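Local coordinates for protein single-stranded-DNA-specific exonuclease RecJ (Thermus thermophilus, PDB 2ZXR) that degrades single-stranded DNA in the 5' to 3' direction as a metal-dependent exonuclease, with no detectable activity on single-stranded RNA, at residues A51-K56 / W226-A231; V173-T178 / E183-A188. All coordinates share one frame; numbering follows the deposited sequence.

Contact 1: A51-K56 / W226-A231; sequences ALLPLK and WGWNRA
The indole of W228 is gripped in two ways by the chain running through A51 and L53: one residue takes its N-H, the other lies on its face. NE1 of W228 donates to O of A51 at 2.6 Å, a short bond that is bent at the hydrogen (141°). The donor lies in the carbonyl plane of A51, while the oxygen is tilted somewhat out of the indole plane. The acceptor is a main-chain oxygen, so the bond does not depend on the side chain of A51. L53 comes over one face of the ring. CG of L53 stands 3.8 Å from the centroid of the five-membered ring of W228, close to the normal, in a CH-pi contact. The leucine fork then spreads across the pyrrole part: CD1 of L53 is 3.6 Å from CG of W228, and CD2 of L53 is 3.8 Å from CD1 of W228. Leucine suits position 53 because its buried, branched apolar end presents CG and both methyls to the indole. Tryptophan suits its own buried place because a single residue supplies both a broad apolar face and a donor. With CG anti to the backbone N (chi1 -165°), its ring extends from the helix to the loop. Beyond the six-membered ring, in its plane, OD1 of N229 sits 3.5 Å from CE3 of W228. The side chain of W228 is about 9 Å from that of D84, a metal-binding residue, so this is packing near the active site without a metal contact from W228. The contact joins the first turn of helix 227-239 to the irregular loop between helices 29-37 and 60-70. Helix 187-201 packs against the same indole through F192 and L193.

Contact 2: V173-T178 / E183-A188; sequences VHPALT and EKPTGA
The closest CA atoms, those of P175 and K184, are 6.6 Å apart, where a 3-10 turn meets an extended chain. This is the beta-to-alpha connection of the DHH domain that leads from strand 172-173, at the edge of the parallel sheet, into helix 187-201. Two prolines carry the contact, and their rings run antiparallel as they pass. CG of P175 lies 3.3 Å from CG of P185, a close approach for two carbons, and 3.5 Å from CD of P185. CB of P175 also rests 3.9 Å from O of E183. Proline suits position 175 because the start of a 3-10 turn can spare an N-H and its ring restricts phi to the range that such a turn uses (here -46°). H174 fastens the turn: ND1 of H174 accepts the N-H of A176 at 2.9 Å, with the donor close to the imidazole plane. The side chain of P175 is about 5 Å from that of the metal ligand H160. P185, buried and apolar, also packs on V190 and L193 of the following helix. Threonine at 186 brings the short hydroxyl suited to an N-cap, though its bond to G189 N is weak. The metal ligand D84 meets this helix start with both carboxylate oxygens: OD1 bonds T186 OG1 and A188 N, and OD2 receives G187 N.

How the contacts relate
Along the chain the order is 51-56, 173-178, 183-188, 226-231, so both segments of contact 2 fall in the chain between those of contact 1. Their centres are about 9 Å apart and they touch directly. ND2 of N229, on helix 227-239, is 2.7 Å from O of K184, and N of K56 is 3.0 Å from OG1 of T178, both probable hydrogen bonds. Helix 187-201 is common ground: segment 183-188 enters it, and contact 1 packs against its side. The side chains of P185 and W228 are about 10 and 12 Å from the magnesium, so both contacts pack close to the metal site, contact 2 slightly nearer.

Contact 1: A51-K56 / W226-A231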
loop_
_atom_site.group_PDB
_atom_site.type_symbol
_atom_site.label_atom_id
_atom_site.label_comp_id
_atom_site.label_asym_id
_atom_site.label_seq_id
_atom_site.Cartn_x
_atom_site.Cartn_y
_atom_site.Cartn_z
ATOM N N ALA A 51 8.501 -8.786 20.099
ATOM C CA ALA A 51 8.720 -9.932 20.953
ATOM C C ALA A 51 9.253 -11.133 20.186
ATOM O O ALA A 51 9.265 -11.148 18.953
ATOM C CB ALA A 51 7.401 -10.300 21.653
ATOM N N LEU A 52 9.688 -12.144 20.923
ATOM C CA LEU A 52 10.180 -13.357 20.297
ATOM C C LEU A 52 8.972 -14.233 19.962
ATOM O O LEU A 52 8.380 -14.836 20.861
ATOM C CB LEU A 52 11.123 -14.097 21.250
ATOM C CG LEU A 52 11.683 -15.459 20.816
ATOM C CD1 LEU A 52 12.484 -15.316 19.533
ATOM C CD2 LEU A 52 12.561 -16.020 21.927
ATOM N N LEU A 53 8.603 -14.291 18.679
ATOM C CA LEU A 53 7.463 -15.092 18.216
ATOM C C LEU A 53 7.768 -16.569 18.386
ATOM O O LEU A 53 8.869 -17.005 18.106
ATOM C CB LEU A 53 7.174 -14.834 16.740
ATOM C CG LEU A 53 6.781 -13.426 16.306
ATOM C CD1 LEU A 53 6.638 -13.381 14.796
ATOM C CD2 LEU A 53 5.475 -13.040 16.975
ATOM N N PRO A 54 6.775 -17.361 18.825
ATOM C CA PRO A 54 6.916 -18.804 19.044
ATOM C C PRO A 54 6.760 -19.643 17.777
ATOM O O PRO A 54 5.851 -20.481 17.687
ATOM C CB PRO A 54 5.818 -19.092 20.059
ATOM C CG PRO A 54 4.719 -18.213 19.568
ATOM C CD PRO A 54 5.437 -16.902 19.243
ATOM N N LEU A 55 7.645 -19.436 16.806
ATOM C CA LEU A 55 7.566 -20.185 15.559
ATOM C C LEU A 55 7.934 -21.622 15.839
ATOM O O LEU A 55 8.775 -21.896 16.694
ATOM C CB LEU A 55 8.538 -19.624 14.517
ATOM C CG LEU A 55 8.530 -18.108 14.296
ATOM C CD1 LEU A 55 9.690 -17.733 13.385
ATOM C CD2 LEU A 55 7.200 -17.656 13.703
ATOM N N LYS A 56 7.322 -22.535 15.090
ATOM C CA LYS A 56 7.596 -23.946 15.249
ATOM C C LYS A 56 9.019 -24.241 14.797
ATOM O O LYS A 56 9.458 -23.757 13.752
ATOM C CB LYS A 56 6.617 -24.773 14.412
ATOM C CG LYS A 56 6.816 -26.291 14.541
ATOM C CD LYS A 56 6.140 -27.011 13.382
ATOM C CE LYS A 56 5.279 -28.163 13.852
ATOM N NZ LYS A 56 6.100 -29.259 14.444
ATOM N N TRP A 226 2.545 -5.180 9.373
ATOM C CA TRP A 226 1.652 -5.091 10.514
ATOM C C TRP A 226 2.131 -6.032 11.609
ATOM O O TRP A 226 2.992 -6.891 11.372
ATOM C CB TRP A 226 0.186 -5.384 10.121
ATOM C CG TRP A 226 -0.092 -6.619 9.307
ATOM C CD1 TRP A 226 0.127 -7.918 9.671
ATOM C CD2 TRP A 226 -0.719 -6.662 8.017
ATOM N NE1 TRP A 226 -0.332 -8.775 8.682
ATOM C CE2 TRP A 226 -0.852 -8.027 7.659
ATOM C CE3 TRP A 226 -1.182 -5.680 7.135
ATOM C CZ2 TRP A 226 -1.429 -8.436 6.448
ATOM C CZ3 TRP A 226 -1.757 -6.081 5.925
ATOM C CH2 TRP A 226 -1.874 -7.447 5.593
ATOM N N GLY A 227 1.610 -5.839 12.813
ATOM C CA GLY A 227 1.989 -6.666 13.931
ATOM C C GLY A 227 3.492 -6.677 14.146
ATOM O O GLY A 227 4.140 -5.624 14.163
ATOM N N TRP A 228 4.043 -7.880 14.303
ATOM C CA TRP A 228 5.472 -8.063 14.524
ATOM C C TRP A 228 6.321 -7.363 13.448
ATOM O O TRP A 228 7.319 -6.702 13.760
ATOM C CB TRP A 228 5.814 -9.552 14.542
ATOM C CG TRP A 228 7.168 -9.804 15.107
ATOM C CD1 TRP A 228 7.498 -9.907 16.429
ATOM C CD2 TRP A 228 8.387 -9.951 14.371
ATOM N NE1 TRP A 228 8.850 -10.112 16.564
ATOM C CE2 TRP A 228 9.422 -10.144 15.315
ATOM C CE3 TRP A 228 8.704 -9.939 13.000
ATOM C CZ2 TRP A 228 10.758 -10.323 14.937
ATOM C CZ3 TRP A 228 10.025 -10.117 12.621
ATOM C CH2 TRP A 228 11.044 -10.307 13.590
ATOM N N ASN A 229 5.945 -7.508 12.186
ATOM C CA ASN A 229 6.730 -6.836 11.147
ATOM C C ASN A 229 6.711 -5.312 11.364
ATOM O O ASN A 229 7.724 -4.677 11.184
ATOM C CB ASN A 229 6.231 -7.182 9.730
ATOM C CG ASN A 229 6.721 -8.537 9.236
ATOM O OD1 ASN A 229 7.726 -9.087 9.722
ATOM N ND2 ASN A 229 6.035 -9.068 8.239
ATOM N N ARG A 230 5.579 -4.721 11.756
ATOM C CA ARG A 230 5.548 -3.266 12.013
ATOM C C ARG A 230 6.485 -2.903 13.155
ATOM O O ARG A 230 7.198 -1.906 13.096
ATOM C CB ARG A 230 4.140 -2.757 12.399
ATOM C CG ARG A 230 4.184 -1.351 13.140
ATOM C CD ARG A 230 2.789 -0.756 13.606
ATOM N NE ARG A 230 2.327 -0.009 12.462
ATOM C CZ ARG A 230 2.185 1.302 12.354
ATOM N NH1 ARG A 230 2.411 2.161 13.349
ATOM N NH2 ARG A 230 1.941 1.761 11.148
ATOM N N ALA A 231 6.465 -3.698 14.217
ATOM C CA ALA A 231 7.304 -3.412 15.367
ATOM C C ALA A 231 8.784 -3.545 15.016
ATOM O O ALA A 231 9.609 -2.745 15.465
ATOM C CB ALA A 231 6.959 -4.363 16.513
#

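Contact 2: V173-T178 / E183-A188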
loop_
_atom_site.group_PDB
_atom_site.type_symbol
_atom_site.label_atom_id
_atom_site.label_comp_id
_atom_site.label_asym_id
_atom_site.label_seq_id
_atom_site.Cartn_x
_atom_site.Cartn_y
_atom_site.Cartn_z
ATOM N N VAL A 173 12.331 -23.641 9.994
ATOM C CA VAL A 173 11.628 -22.703 10.846
ATOM C C VAL A 173 10.862 -21.782 9.912
ATOM O O VAL A 173 11.462 -21.031 9.144
ATOM C CB VAL A 173 12.621 -21.908 11.695
ATOM C CG1 VAL A 173 11.879 -20.912 12.584
ATOM C CG2 VAL A 173 13.478 -22.889 12.519
ATOM N N HIS A 174 9.535 -21.861 9.972
ATOM C CA HIS A 174 8.672 -21.063 9.103
ATOM C C HIS A 174 7.298 -20.793 9.722
ATOM O O HIS A 174 6.610 -21.713 10.165
ATOM C CB HIS A 174 8.482 -21.786 7.780
ATOM C CG HIS A 174 7.873 -20.937 6.709
ATOM N ND1 HIS A 174 6.661 -20.300 6.863
ATOM C CD2 HIS A 174 8.307 -20.630 5.465
ATOM C CE1 HIS A 174 6.375 -19.635 5.756
ATOM N NE2 HIS A 174 7.358 -19.819 4.893
ATOM N N PRO A 175 6.875 -19.521 9.730
ATOM C CA PRO A 175 5.584 -19.093 10.287
ATOM C C PRO A 175 4.416 -19.992 9.857
ATOM O O PRO A 175 3.634 -20.451 10.685
ATOM C CB PRO A 175 5.426 -17.672 9.742
ATOM C CG PRO A 175 6.825 -17.209 9.588
ATOM C CD PRO A 175 7.529 -18.414 9.012
ATOM N N ALA A 176 4.306 -20.229 8.556
ATOM C CA ALA A 176 3.236 -21.056 8.008
ATOM C C ALA A 176 3.088 -22.399 8.729
ATOM O O ALA A 176 1.988 -22.939 8.793
ATOM C CB ALA A 176 3.460 -21.288 6.519
ATOM N N LEU A 177 4.184 -22.938 9.259
ATOM C CA LEU A 177 4.126 -24.215 9.980
ATOM C C LEU A 177 3.374 -24.049 11.286
ATOM O O LEU A 177 2.854 -25.010 11.856
ATOM C CB LEU A 177 5.527 -24.719 10.309
ATOM C CG LEU A 177 6.473 -24.927 9.134
ATOM C CD1 LEU A 177 7.707 -25.655 9.629
ATOM C CD2 LEU A 177 5.769 -25.726 8.037
ATOM N N THR A 178 3.331 -22.804 11.744
ATOM C CA THR A 178 2.689 -22.427 12.987
ATOM C C THR A 178 1.233 -22.065 12.715
ATOM O O THR A 178 0.899 -20.928 12.359
ATOM C CB THR A 178 3.453 -21.236 13.616
ATOM O OG1 THR A 178 4.861 -21.537 13.621
ATOM C CG2 THR A 178 2.984 -20.980 15.037
ATOM N N GLU A 183 1.259 -13.784 11.911
ATOM C CA GLU A 183 2.456 -12.940 11.771
ATOM C C GLU A 183 3.138 -13.398 10.486
ATOM O O GLU A 183 3.082 -14.581 10.152
ATOM C CB GLU A 183 3.424 -13.144 12.941
ATOM C CG GLU A 183 2.862 -12.782 14.294
ATOM C CD GLU A 183 2.422 -11.335 14.380
ATOM O OE1 GLU A 183 1.891 -10.954 15.441
ATOM O OE2 GLU A 183 2.608 -10.578 13.406
ATOM N N LYS A 184 3.787 -12.484 9.772
ATOM C CA LYS A 184 4.450 -12.869 8.531
ATOM C C LYS A 184 5.918 -12.425 8.428
ATOM O O LYS A 184 6.297 -11.681 7.524
ATOM C CB LYS A 184 3.629 -12.334 7.360
ATOM C CG LYS A 184 2.154 -12.744 7.472
ATOM C CD LYS A 184 1.279 -12.022 6.456
ATOM C CE LYS A 184 -0.098 -12.698 6.333
ATOM N NZ LYS A 184 0.024 -14.165 6.043
ATOM N N PRO A 185 6.761 -12.882 9.364
ATOM C CA PRO A 185 8.178 -12.500 9.324
ATOM C C PRO A 185 8.825 -12.977 8.018
ATOM O O PRO A 185 8.354 -13.923 7.389
ATOM C CB PRO A 185 8.749 -13.159 10.583
ATOM C CG PRO A 185 7.851 -14.331 10.802
ATOM C CD PRO A 185 6.481 -13.794 10.493
ATOM N N THR A 186 9.885 -12.313 7.578
ATOM C CA THR A 186 10.517 -12.715 6.318
ATOM C C THR A 186 11.761 -13.572 6.575
ATOM O O THR A 186 11.998 -14.013 7.694
ATOM C CB THR A 186 10.928 -11.469 5.475
ATOM O OG1 THR A 186 11.960 -10.746 6.157
ATOM C CG2 THR A 186 9.736 -10.540 5.275
ATOM N N GLY A 187 12.552 -13.797 5.532
ATOM C CA GLY A 187 13.761 -14.583 5.701
ATOM C C GLY A 187 14.683 -13.940 6.732
ATOM O O GLY A 187 15.246 -14.626 7.587
ATOM N N ALA A 188 14.856 -12.626 6.641
ATOM C CA ALA A 188 15.714 -11.909 7.570
ATOM C C ALA A 188 15.024 -11.798 8.933
ATOM O O ALA A 188 15.688 -11.763 9.974
ATOM C CB ALA A 188 16.053 -10.514 7.017
#